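Local coordinates for protein alpha-fucosidase GH29 (Fusarium graminearum, PDB 4PSR) that hydrolyses alpha-linked L-fucose as a glycoside hydrolase of family 29, probably including the alpha-1,6-linked core fucose of glycoprotein glycans, at residues D304-S309 against E353-V358; T40-S45 against P345-V350; A27-Y32 against H327-R332; S321-V326 against E481-V486. All coordinates share one frame; numbering follows the deposited sequence.

Contact 1: residues D304-S309 against E353-V358; sequences DAISAS and EEQIKV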
loop_
_atom_site.group_PDB
_atom_site.type_symbol
_atom_site.label_atom_id
_atom_site.label_comp_id
_atom_site.label_asym_id
_atom_site.label_seq_id
_atom_site.Cartn_x
_atom_site.Cartn_y
_atom_site.Cartn_z
ATOM N N ASP A 304 -4.420 1.320 3.855
ATOM C CA ASP A 304 -4.884 1.813 5.141
ATOM C C ASP A 304 -6.298 2.350 4.950
ATOM O O ASP A 304 -6.834 2.272 3.856
ATOM C CB ASP A 304 -3.966 2.895 5.685
ATOM C CG ASP A 304 -3.797 2.795 7.194
ATOM O OD1 ASP A 304 -4.819 2.677 7.917
ATOM O OD2 ASP A 304 -2.639 2.819 7.652
ATOM N N ALA A 305 -6.903 2.895 6.006
ATOM C CA ALA A 305 -8.292 3.338 5.925
ATOM C C ALA A 305 -8.538 4.457 6.914
ATOM O O ALA A 305 -7.918 4.475 7.974
ATOM C CB ALA A 305 -9.211 2.157 6.201
ATOM N N ILE A 306 -9.388 5.423 6.561
ATOM C CA ILE A 306 -9.759 6.462 7.504
ATOM C C ILE A 306 -10.568 5.811 8.657
ATOM O O ILE A 306 -10.562 6.317 9.728
ATOM C CB ILE A 306 -10.510 7.675 6.812
ATOM C CG1 ILE A 306 -9.656 8.255 5.675
ATOM C CG2 ILE A 306 -10.836 8.754 7.818
ATOM C CD1 ILE A 306 -10.369 9.349 4.887
ATOM N N SER A 307 -11.446 4.932 8.255
ATOM C CA SER A 307 -12.327 4.316 9.197
ATOM C C SER A 307 -11.539 3.573 10.254
ATOM O O SER A 307 -10.526 2.947 9.970
ATOM C CB SER A 307 -13.211 3.350 8.455
ATOM O OG SER A 307 -13.877 2.561 9.385
ATOM N N ALA A 308 -11.998 3.736 11.487
ATOM C CA ALA A 308 -11.466 3.055 12.643
ATOM C C ALA A 308 -12.353 1.860 12.940
ATOM O O ALA A 308 -12.153 1.161 13.931
ATOM C CB ALA A 308 -11.444 3.990 13.807
ATOM N N SER A 309 -13.332 1.630 12.066
ATOM C CA SER A 309 -14.216 0.498 12.199
ATOM C C SER A 309 -13.797 -0.524 11.072
ATOM O O SER A 309 -12.701 -1.040 11.129
ATOM C CB SER A 309 -15.669 1.024 12.210
ATOM O OG SER A 309 -15.873 1.995 13.290
ATOM N N GLU A 353 -18.811 13.919 5.776
ATOM C CA GLU A 353 -17.966 15.092 5.959
ATOM C C GLU A 353 -16.695 14.823 6.777
ATOM O O GLU A 353 -15.669 15.421 6.515
ATOM C CB GLU A 353 -18.757 16.281 6.551
ATOM C CG GLU A 353 -19.760 16.945 5.560
ATOM C CD GLU A 353 -19.116 17.617 4.317
ATOM O OE1 GLU A 353 -17.988 18.174 4.402
ATOM O OE2 GLU A 353 -19.771 17.601 3.243
ATOM N N GLU A 354 -16.735 13.913 7.732
ATOM C CA GLU A 354 -15.531 13.636 8.519
ATOM C C GLU A 354 -14.413 13.085 7.619
ATOM O O GLU A 354 -13.228 13.347 7.815
ATOM C CB GLU A 354 -15.815 12.651 9.650
ATOM C CG GLU A 354 -16.895 13.098 10.639
ATOM C CD GLU A 354 -18.262 12.450 10.373
ATOM O OE1 GLU A 354 -18.743 12.421 9.207
ATOM O OE2 GLU A 354 -18.862 11.953 11.349
ATOM N N GLN A 355 -14.801 12.282 6.639
ATOM C CA GLN A 355 -13.820 11.722 5.719
ATOM C C GLN A 355 -13.296 12.786 4.769
ATOM O O GLN A 355 -12.099 12.818 4.446
ATOM C CB GLN A 355 -14.443 10.562 4.952
ATOM C CG GLN A 355 -14.753 9.360 5.849
ATOM C CD GLN A 355 -15.276 8.196 5.040
ATOM O OE1 GLN A 355 -14.624 7.760 4.084
ATOM N NE2 GLN A 355 -16.464 7.706 5.377
ATOM N N ILE A 356 -14.195 13.635 4.285
ATOM C CA ILE A 356 -13.799 14.775 3.456
ATOM C C ILE A 356 -12.747 15.627 4.182
ATOM O O ILE A 356 -11.725 16.020 3.602
ATOM C CB ILE A 356 -15.032 15.614 3.037
ATOM C CG1 ILE A 356 -15.959 14.765 2.163
ATOM C CG2 ILE A 356 -14.596 16.878 2.299
ATOM C CD1 ILE A 356 -17.266 15.443 1.777
ATOM N N LYS A 357 -12.993 15.919 5.452
ATOM C CA LYS A 357 -12.028 16.709 6.223
ATOM C C LYS A 357 -10.643 16.042 6.307
ATOM O O LYS A 357 -9.622 16.705 6.144
ATOM C CB LYS A 357 -12.586 17.002 7.613
ATOM C CG LYS A 357 -11.589 17.534 8.632
ATOM C CD LYS A 357 -11.053 18.929 8.312
ATOM C CE LYS A 357 -10.469 19.586 9.569
ATOM N NZ LYS A 357 -9.850 18.585 10.506
ATOM N N VAL A 358 -10.601 14.735 6.553
ATOM C CA VAL A 358 -9.324 14.037 6.554
ATOM C C VAL A 358 -8.633 14.159 5.192
ATOM O O VAL A 358 -7.444 14.450 5.134
ATOM C CB VAL A 358 -9.525 12.560 6.959
ATOM C CG1 VAL A 358 -8.266 11.767 6.753
ATOM C CG2 VAL A 358 -9.968 12.499 8.428
#

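Contact 2: residues T40-S45 against P345-V350; sequences TAQYAS and PMANGV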
loop_
_atom_site.group_PDB
_atom_site.type_symbol
_atom_site.label_atom_id
_atom_site.label_comp_id
_atom_site.label_asym_id
_atom_site.label_seq_id
_atom_site.Cartn_x
_atom_site.Cartn_y
_atom_site.Cartn_z
ATOM N N THR A 40 -24.822 -1.966 1.453
ATOM C CA THR A 40 -26.254 -1.691 1.580
ATOM C C THR A 40 -26.770 -1.805 3.028
ATOM O O THR A 40 -27.483 -0.915 3.506
ATOM C CB THR A 40 -27.088 -2.589 0.666
ATOM O OG1 THR A 40 -26.517 -2.629 -0.654
ATOM C CG2 THR A 40 -28.511 -2.063 0.562
ATOM N N ALA A 41 -26.365 -2.861 3.736
ATOM C CA ALA A 41 -26.827 -3.049 5.120
ATOM C C ALA A 41 -26.253 -2.022 6.099
ATOM O O ALA A 41 -26.813 -1.767 7.166
ATOM C CB ALA A 41 -26.497 -4.429 5.576
ATOM N N GLN A 42 -25.134 -1.401 5.729
ATOM C CA GLN A 42 -24.446 -0.441 6.591
ATOM C C GLN A 42 -24.293 -0.989 8.010
ATOM O O GLN A 42 -24.484 -0.279 8.991
ATOM C CB GLN A 42 -25.151 0.938 6.598
ATOM C CG GLN A 42 -25.208 1.547 5.162
ATOM C CD GLN A 42 -25.755 2.950 5.069
ATOM O OE1 GLN A 42 -25.306 3.730 4.228
ATOM N NE2 GLN A 42 -26.691 3.292 5.930
ATOM N N TYR A 43 -23.878 -2.250 8.088
ATOM C CA TYR A 43 -23.766 -2.951 9.370
ATOM C C TYR A 43 -22.551 -3.854 9.414
ATOM O O TYR A 43 -22.292 -4.565 8.455
ATOM C CB TYR A 43 -25.028 -3.782 9.646
ATOM C CG TYR A 43 -25.088 -4.306 11.075
ATOM C CD1 TYR A 43 -25.537 -3.474 12.097
ATOM C CD2 TYR A 43 -24.660 -5.584 11.388
ATOM C CE1 TYR A 43 -25.583 -3.914 13.402
ATOM C CE2 TYR A 43 -24.704 -6.035 12.692
ATOM C CZ TYR A 43 -25.150 -5.189 13.682
ATOM O OH TYR A 43 -25.201 -5.646 15.002
ATOM N N ALA A 44 -21.814 -3.767 10.535
ATOM C CA ALA A 44 -20.654 -4.609 10.871
ATOM C C ALA A 44 -19.409 -4.289 10.005
ATOM O O ALA A 44 -18.475 -3.663 10.478
ATOM C CB ALA A 44 -21.017 -6.087 10.815
ATOM N N SER A 45 -19.406 -4.747 8.759
ATOM C CA SER A 45 -18.308 -4.516 7.834
ATOM C C SER A 45 -18.714 -4.933 6.440
ATOM O O SER A 45 -19.829 -5.397 6.196
ATOM C CB SER A 45 -17.065 -5.310 8.236
ATOM O OG SER A 45 -17.285 -6.685 8.020
ATOM N N PRO A 345 -17.709 5.584 1.283
ATOM C CA PRO A 345 -18.994 6.251 1.027
ATOM C C PRO A 345 -20.168 5.457 1.608
ATOM O O PRO A 345 -20.135 4.219 1.671
ATOM C CB PRO A 345 -19.071 6.294 -0.507
ATOM C CG PRO A 345 -17.647 6.060 -0.992
ATOM C CD PRO A 345 -17.028 5.163 0.052
ATOM N N MET A 346 -21.220 6.161 1.991
ATOM C CA MET A 346 -22.464 5.528 2.409
ATOM C C MET A 346 -23.128 4.803 1.259
ATOM O O MET A 346 -22.771 4.994 0.093
ATOM C CB MET A 346 -23.418 6.577 2.980
ATOM C CG MET A 346 -22.792 7.360 4.091
ATOM S SD MET A 346 -23.982 8.328 5.097
ATOM C CE MET A 346 -24.782 9.312 3.871
ATOM N N ALA A 347 -24.066 3.911 1.572
ATOM C CA ALA A 347 -24.718 3.128 0.540
ATOM C C ALA A 347 -25.338 3.979 -0.571
ATOM O O ALA A 347 -25.361 3.578 -1.730
ATOM C CB ALA A 347 -25.778 2.186 1.145
ATOM N N ASN A 348 -25.818 5.156 -0.191
ATOM C CA ASN A 348 -26.439 6.087 -1.148
ATOM C C ASN A 348 -25.436 6.863 -2.004
ATOM O O ASN A 348 -25.837 7.619 -2.880
ATOM C CB ASN A 348 -27.401 7.048 -0.434
ATOM C CG ASN A 348 -26.702 8.029 0.485
ATOM O OD1 ASN A 348 -25.474 8.029 0.621
ATOM N ND2 ASN A 348 -27.485 8.919 1.099
ATOM N N GLY A 349 -24.135 6.716 -1.745
ATOM C CA GLY A 349 -23.103 7.360 -2.538
ATOM C C GLY A 349 -22.530 8.612 -1.938
ATOM O O GLY A 349 -21.638 9.210 -2.530
ATOM N N VAL A 350 -23.029 9.037 -0.786
ATOM C CA VAL A 350 -22.530 10.232 -0.103
ATOM C C VAL A 350 -21.240 9.937 0.648
ATOM O O VAL A 350 -21.159 8.923 1.355
ATOM C CB VAL A 350 -23.561 10.704 0.896
ATOM C CG1 VAL A 350 -22.994 11.746 1.842
ATOM C CG2 VAL A 350 -24.791 11.256 0.137
HETATM O O HOH W 1 -26.913 5.457 2.641
#

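Contact 3: residues A27-Y32 against H327-R332; sequences AKFGVY and HSLLDR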
loop_
_atom_site.group_PDB
_atom_site.type_symbol
_atom_site.label_atom_id
_atom_site.label_comp_id
_atom_site.label_asym_id
_atom_site.label_seq_id
_atom_site.Cartn_x
_atom_site.Cartn_y
_atom_site.Cartn_z
ATOM N N ALA A 27 4.848 7.960 -7.015
ATOM C CA ALA A 27 3.480 8.356 -6.698
ATOM C C ALA A 27 3.175 8.500 -5.218
ATOM O O ALA A 27 2.505 9.459 -4.839
ATOM C CB ALA A 27 2.494 7.399 -7.338
ATOM N N LYS A 28 3.621 7.520 -4.431
ATOM C CA LYS A 28 3.542 7.477 -2.968
ATOM C C LYS A 28 2.179 7.269 -2.335
ATOM O O LYS A 28 2.062 6.465 -1.404
ATOM C CB LYS A 28 4.175 8.688 -2.313
ATOM C CG LYS A 28 5.645 8.958 -2.756
ATOM C CD LYS A 28 6.534 7.718 -2.710
ATOM C CE LYS A 28 7.971 8.071 -2.965
ATOM N NZ LYS A 28 8.817 6.860 -3.029
ATOM N N PHE A 29 1.169 7.993 -2.804
ATOM C CA PHE A 29 -0.125 8.085 -2.137
ATOM C C PHE A 29 -1.230 7.905 -3.158
ATOM O O PHE A 29 -1.252 8.575 -4.195
ATOM C CB PHE A 29 -0.264 9.462 -1.449
ATOM C CG PHE A 29 -1.591 9.663 -0.781
ATOM C CD1 PHE A 29 -2.054 8.807 0.226
ATOM C CD2 PHE A 29 -2.396 10.732 -1.159
ATOM C CE1 PHE A 29 -3.323 9.012 0.826
ATOM C CE2 PHE A 29 -3.650 10.936 -0.565
ATOM C CZ PHE A 29 -4.101 10.080 0.434
ATOM N N GLY A 30 -2.119 6.942 -2.889
ATOM C CA GLY A 30 -3.321 6.728 -3.669
ATOM C C GLY A 30 -4.548 6.557 -2.796
ATOM O O GLY A 30 -4.441 6.420 -1.568
ATOM N N VAL A 31 -5.723 6.592 -3.413
ATOM C CA VAL A 31 -6.983 6.427 -2.713
ATOM C C VAL A 31 -7.902 5.465 -3.459
ATOM O O VAL A 31 -8.083 5.548 -4.664
ATOM C CB VAL A 31 -7.707 7.798 -2.519
ATOM C CG1 VAL A 31 -9.105 7.605 -1.949
ATOM C CG2 VAL A 31 -6.884 8.709 -1.621
ATOM N N TYR A 32 -8.535 4.566 -2.718
ATOM C CA TYR A 32 -9.578 3.711 -3.260
ATOM C C TYR A 32 -10.750 3.629 -2.296
ATOM O O TYR A 32 -10.713 4.224 -1.227
ATOM C CB TYR A 32 -9.076 2.319 -3.708
ATOM C CG TYR A 32 -8.720 1.237 -2.682
ATOM C CD1 TYR A 32 -8.909 -0.095 -3.016
ATOM C CD2 TYR A 32 -8.137 1.526 -1.468
ATOM C CE1 TYR A 32 -8.565 -1.100 -2.164
ATOM C CE2 TYR A 32 -7.782 0.512 -0.586
ATOM C CZ TYR A 32 -7.984 -0.791 -0.945
ATOM O OH TYR A 32 -7.586 -1.791 -0.051
ATOM N N HIS A 327 1.096 10.925 9.286
ATOM C CA HIS A 327 2.242 10.220 9.875
ATOM C C HIS A 327 2.396 8.804 9.316
ATOM O O HIS A 327 3.505 8.341 9.086
ATOM C CB HIS A 327 2.134 10.197 11.396
ATOM C CG HIS A 327 2.273 11.543 12.017
ATOM N ND1 HIS A 327 2.317 11.718 13.381
ATOM C CD2 HIS A 327 2.379 12.777 11.464
ATOM C CE1 HIS A 327 2.452 13.008 13.642
ATOM N NE2 HIS A 327 2.493 13.671 12.497
ATOM N N SER A 328 1.273 8.135 9.078
ATOM C CA SER A 328 1.313 6.790 8.521
ATOM C C SER A 328 1.904 6.843 7.108
ATOM O O SER A 328 2.735 6.023 6.768
ATOM C CB SER A 328 -0.064 6.139 8.531
ATOM O OG SER A 328 -0.463 5.871 9.876
ATOM N N LEU A 329 1.444 7.790 6.283
ATOM C CA LEU A 329 1.979 7.936 4.942
ATOM C C LEU A 329 3.503 8.125 4.980
ATOM O O LEU A 329 4.233 7.493 4.231
ATOM C CB LEU A 329 1.300 9.116 4.247
ATOM C CG LEU A 329 1.882 9.482 2.876
ATOM C CD1 LEU A 329 1.762 8.319 1.891
ATOM C CD2 LEU A 329 1.186 10.724 2.344
ATOM N N LEU A 330 3.968 9.050 5.825
ATOM C CA LEU A 330 5.400 9.319 5.905
ATOM C C LEU A 330 6.182 8.076 6.324
ATOM O O LEU A 330 7.261 7.789 5.781
ATOM C CB LEU A 330 5.664 10.471 6.874
ATOM C CG LEU A 330 5.131 11.841 6.413
ATOM C CD1 LEU A 330 5.028 12.796 7.585
ATOM C CD2 LEU A 330 6.003 12.428 5.291
ATOM N N ASP A 331 5.644 7.338 7.294
ATOM C CA ASP A 331 6.254 6.098 7.707
ATOM C C ASP A 331 6.384 5.111 6.552
ATOM O O ASP A 331 7.451 4.570 6.328
ATOM C CB ASP A 331 5.462 5.516 8.875
ATOM C CG ASP A 331 6.159 4.339 9.513
ATOM O OD1 ASP A 331 7.133 4.554 10.273
ATOM O OD2 ASP A 331 5.717 3.169 9.333
ATOM N N ARG A 332 5.302 4.871 5.820
ATOM C CA ARG A 332 5.357 3.894 4.728
ATOM C C ARG A 332 6.333 4.321 3.648
ATOM O O ARG A 332 7.112 3.512 3.145
ATOM C CB ARG A 332 3.986 3.644 4.078
ATOM C CG ARG A 332 2.806 3.260 5.007
ATOM C CD ARG A 332 3.141 2.185 6.023
ATOM N NE ARG A 332 3.372 2.660 7.387
ATOM C CZ ARG A 332 2.433 2.925 8.286
ATOM N NH1 ARG A 332 2.809 3.344 9.503
ATOM N NH2 ARG A 332 1.134 2.832 7.981
#

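Contact 4: residues S321-V326 against E481-V486; sequences SSKAMV and ESLAYV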
loop_
_atom_site.group_PDB
_atom_site.type_symbol
_atom_site.label_atom_id
_atom_site.label_comp_id
_atom_site.label_asym_id
_atom_site.label_seq_id
_atom_site.Cartn_x
_atom_site.Cartn_y
_atom_site.Cartn_z
ATOM N N SER A 321 -7.629 10.091 12.817
ATOM C CA SER A 321 -7.330 11.486 12.608
ATOM C C SER A 321 -6.477 11.740 11.357
ATOM O O SER A 321 -5.786 10.849 10.847
ATOM C CB SER A 321 -6.545 12.033 13.807
ATOM O OG SER A 321 -5.261 11.432 13.906
ATOM N N SER A 322 -6.566 12.974 10.867
ATOM C CA SER A 322 -5.700 13.472 9.793
ATOM C C SER A 322 -4.230 13.229 10.130
ATOM O O SER A 322 -3.465 12.778 9.297
ATOM C CB SER A 322 -5.980 14.964 9.575
ATOM O OG SER A 322 -7.342 15.150 9.247
ATOM N N LYS A 323 -3.843 13.537 11.358
ATOM C CA LYS A 323 -2.476 13.385 11.812
ATOM C C LYS A 323 -2.012 11.953 11.652
ATOM O O LYS A 323 -0.925 11.719 11.116
ATOM C CB LYS A 323 -2.323 13.869 13.263
ATOM C CG LYS A 323 -0.908 13.710 13.827
ATOM C CD LYS A 323 -0.832 14.116 15.304
ATOM C CE LYS A 323 -1.103 15.591 15.500
ATOM N NZ LYS A 323 -0.137 16.443 14.765
ATOM N N ALA A 324 -2.824 10.995 12.089
ATOM C CA ALA A 324 -2.468 9.594 11.970
ATOM C C ALA A 324 -2.284 9.193 10.506
ATOM O O ALA A 324 -1.388 8.416 10.183
ATOM C CB ALA A 324 -3.549 8.711 12.617
ATOM N N MET A 325 -3.156 9.686 9.628
ATOM C CA MET A 325 -3.025 9.344 8.218
ATOM C C MET A 325 -1.756 9.901 7.598
ATOM O O MET A 325 -1.081 9.196 6.841
ATOM C CB MET A 325 -4.264 9.765 7.432
ATOM C CG MET A 325 -5.568 9.091 7.871
ATOM S SD MET A 325 -5.618 7.311 7.659
ATOM C CE MET A 325 -5.088 6.824 9.282
ATOM N N VAL A 326 -1.436 11.155 7.930
ATOM C CA VAL A 326 -0.230 11.768 7.392
ATOM C C VAL A 326 1.027 11.111 7.964
ATOM O O VAL A 326 1.965 10.814 7.211
ATOM C CB VAL A 326 -0.231 13.281 7.638
ATOM C CG1 VAL A 326 1.138 13.907 7.381
ATOM C CG2 VAL A 326 -1.304 13.940 6.744
ATOM N N GLU A 481 1.313 26.439 11.040
ATOM C CA GLU A 481 1.161 25.150 11.700
ATOM C C GLU A 481 0.941 24.069 10.655
ATOM O O GLU A 481 0.292 24.286 9.642
ATOM C CB GLU A 481 -0.010 25.196 12.687
ATOM C CG GLU A 481 -0.220 23.895 13.472
ATOM C CD GLU A 481 -1.303 24.000 14.531
ATOM O OE1 GLU A 481 -2.474 24.233 14.166
ATOM O OE2 GLU A 481 -0.978 23.843 15.729
ATOM N N SER A 482 1.485 22.889 10.939
ATOM C CA SER A 482 1.275 21.731 10.084
ATOM C C SER A 482 1.417 20.434 10.888
ATOM O O SER A 482 1.908 20.418 12.022
ATOM C CB SER A 482 2.218 21.756 8.874
ATOM O OG SER A 482 3.556 21.917 9.243
ATOM N N LEU A 483 1.007 19.344 10.257
ATOM C CA LEU A 483 0.951 18.025 10.929
ATOM C C LEU A 483 2.329 17.395 11.078
ATOM O O LEU A 483 2.529 16.515 11.921
ATOM C CB LEU A 483 0.028 17.087 10.171
ATOM C CG LEU A 483 -1.449 17.465 10.205
ATOM C CD1 LEU A 483 -2.210 16.639 9.178
ATOM C CD2 LEU A 483 -2.008 17.318 11.612
ATOM N N ALA A 484 3.272 17.847 10.263
ATOM C CA ALA A 484 4.677 17.507 10.380
ATOM C C ALA A 484 5.463 18.665 9.744
ATOM O O ALA A 484 4.875 19.510 9.059
ATOM C CB ALA A 484 4.973 16.171 9.656
ATOM N N TYR A 485 6.772 18.687 9.987
ATOM C CA TYR A 485 7.654 19.764 9.521
ATOM C C TYR A 485 8.842 19.138 8.822
ATOM O O TYR A 485 9.281 18.061 9.195
ATOM C CB TYR A 485 8.101 20.666 10.692
ATOM C CG TYR A 485 6.919 21.334 11.356
ATOM C CD1 TYR A 485 6.236 20.707 12.384
ATOM C CD2 TYR A 485 6.458 22.579 10.944
ATOM C CE1 TYR A 485 5.120 21.284 12.964
ATOM C CE2 TYR A 485 5.330 23.162 11.536
ATOM C CZ TYR A 485 4.693 22.526 12.557
ATOM O OH TYR A 485 3.587 23.088 13.158
ATOM N N VAL A 486 9.348 19.806 7.795
ATOM C CA VAL A 486 10.378 19.226 6.954
ATOM C C VAL A 486 11.649 20.052 6.896
ATOM O O VAL A 486 11.622 21.227 6.498
ATOM C CB VAL A 486 9.869 19.011 5.493
ATOM C CG1 VAL A 486 10.914 18.318 4.640
ATOM C CG2 VAL A 486 8.568 18.222 5.443
#

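Contact 1: residues D304-S309 against E353-V358
At the rim of the TIM barrel, where strand 300-305 runs out into its following loop, Ile-306 reaches across to Val-358 on the outer helix 353-369. The two branched side chains meet tip to tip. CD1 of Ile-306 lies 3.7 Å from CG1 of Val-358, and the second branch follows suit, with CG2 of Ile-306 3.9 Å from CG2 of Val-358. Because CG1 of Ile-306 stands beside its backbone N (chi1 -56°) and the chain then runs extended, CD1 is carried forward to the helix while CG2 stays nearer the loop. CG1 of Val-358 therefore sits among CG1, CG2 and CD1 of the isoleucine, a compact fit for two short, branched aliphatic side chains.

CD1 of Ile-306 also rests 3.9 Å from the backbone O of Gln-355, one turn earlier. The aliphatic start of Gln-355 flanks Ile-306, while its amide is held by other residues: OE1 accepts from Ser-344 N and NE2 is bonded to Tyr-319 OH, which fixes the flip of the group and satisfies a buried polar end. Ile-306 further packs on Leu-341 and Ile-343 of strand 337-343, and Val-358 on Met-325 of helix 322-334. Aliphatic residues wedged between the barrel wall and the helices that coat it are the hallmark of the beta/alpha barrel.

Contact 2: residues T40-S45 against P345-V350
Gln-42 and Ala-347 join two beta-alpha loops of the TIM barrel, those that follow its first strand, 29-33, and its last, 337-343. The loops are therefore neighbours round the closed sheet although some 300 residues separate them in sequence.

The polar part centres on one amide oxygen. OE1 of Gln-42 accepts from the backbone N of Ala-347 over 2.9 Å, in a nearly straight bond (164° at the hydrogen) whose donor is tilted 16° from the carbonyl plane. A glutamine suits the place because its chain, extended beyond CG, is long enough to span from one loop to the other. Its reach starts from a residue with left-handed backbone angles that is also tied by its main chain to Val-315.

The rest is van der Waals contact. CB of Ala-347 is 3.9 Å from CA of Thr-40, and CB of Ala-347 and CB of Met-346 both touch OE1 of Gln-42, while the rest of that methionine leads off.

Within the second loop, OD1 of Asn-348 accepts from Val-350 N in an Asx turn. Met-346 to Gly-349 form a type I turn, which directs the N-H groups of Ala-347 and Asn-348 to the glutamine side. The second is reached through a water, which donates to OE1 of Gln-42 over 2.8 Å and accepts from Asn-348 N over 3.1 Å.

Contact 3: residues A27-Y32 against H327-R332
Lys-28 and Phe-29 meet Leu-329 where the chain leaves helix 22-27 and enters the first barrel strand, 29-33. Lys-28 takes up a positive phi (71°) as it ends the helical run, and its backbone O comes to lie 3.8 Å from CD1 of Leu-329. Its side chain leads away from that leucine. The buried NZ is bonded to the carbonyl oxygens of Arg-25 and Thr-376 and to the hydroxyl of Tyr-299, three oxygens that would compensate the cost of enclosing a charge.

Phe-29 follows as the first strand residue. With CG anti to the backbone N (chi1 178°), its ring swings outward from the sheet, crossing the leucine side chain at about a right angle. CB of Phe-29 is 4.1 Å from CD1 of Leu-329, and the ring atom CD1 of Phe-29 is 4.2 Å from that same methyl. A flat aromatic ring and a forked leucine are large enough to fill the layer between the sheet and helices 322-334 and 353-369, whose Leu-366 touches both.

The strand then runs on between 119-125 and 337-343 to Tyr-32, which touches the bound fucose. On the helix, one of two modelled conformers of Arg-332 grips its neighbour side-on, NE (3.1 Å) and NH1 (2.9 Å) both meeting OD2 of Asp-331 in the guanidinium plane.

What helix 322-334 sends to the strand is a single methyl, CD1 of Leu-329, resting on the carbonyl of Lys-28 and on CB and a ring carbon of Phe-29. Such a buried, largely apolar contact is held by shape fit and the exclusion of water.

Contact 4: residues S321-V326 against E481-V486
Leu-483 points its side chain at the first turns of helix 322-334, among Ser-322, Lys-323 and Val-326. CB and CG form the stalk: with CG beside the backbone N (chi1 -68°), the stalk is aimed at the helix and the two methyls part over it. CD1 lies 3.7 Å from CG2 of Val-326, and 4.1 Å from both the O and the CB of Ser-322; the side chains of Leu-483 and Val-326 cross at about a right angle. CD2 turns to Lys-323, 3.8 Å from its CB. The lysine chain bends at its last two torsions, so that NZ curls back to 3.8 Å from CD2 of Leu-483. A leucine suits this position because its two methyls can part, CD1 toward Ser-322 and Val-326, CD2 toward Lys-323. Its backbone is engaged too, O of Leu-483 accepting from NE2 of His-327.

Beside it, Ser-321 caps the helix, its OG accepting from Ala-324 N at 3.1 Å. The segment 481-484 leads into strand 485-491 of the C-terminal antiparallel sheet, and Val-326 also touches Phe-365 of helix 353-369, placing the contact at the seam between the barrel's outer helices and the beta domain.

From the N terminus, the first barrel strand enters contact 3 and its following loop enters contact 2; both wait some 300 residues for their partners. Strand 300-305 then opens contact 1, and helix 322-334 opens contact 4 before completing contact 3. The loop at 345-350 completes contact 2, helix 353-369 completes contact 1, and contact 4 closes last. Every pair of contacts crosses along the chain; none nests. Contact 1 touches contact 4 where Val-358 meets Ser-322, and contact 3 where Asp-304 packs against Ser-328. Together they tie the first barrel strand to helix 322-334, its loop to that after the last barrel strand, strand 300-305 to helix 353-369, and the barrel to the C-terminal sheet.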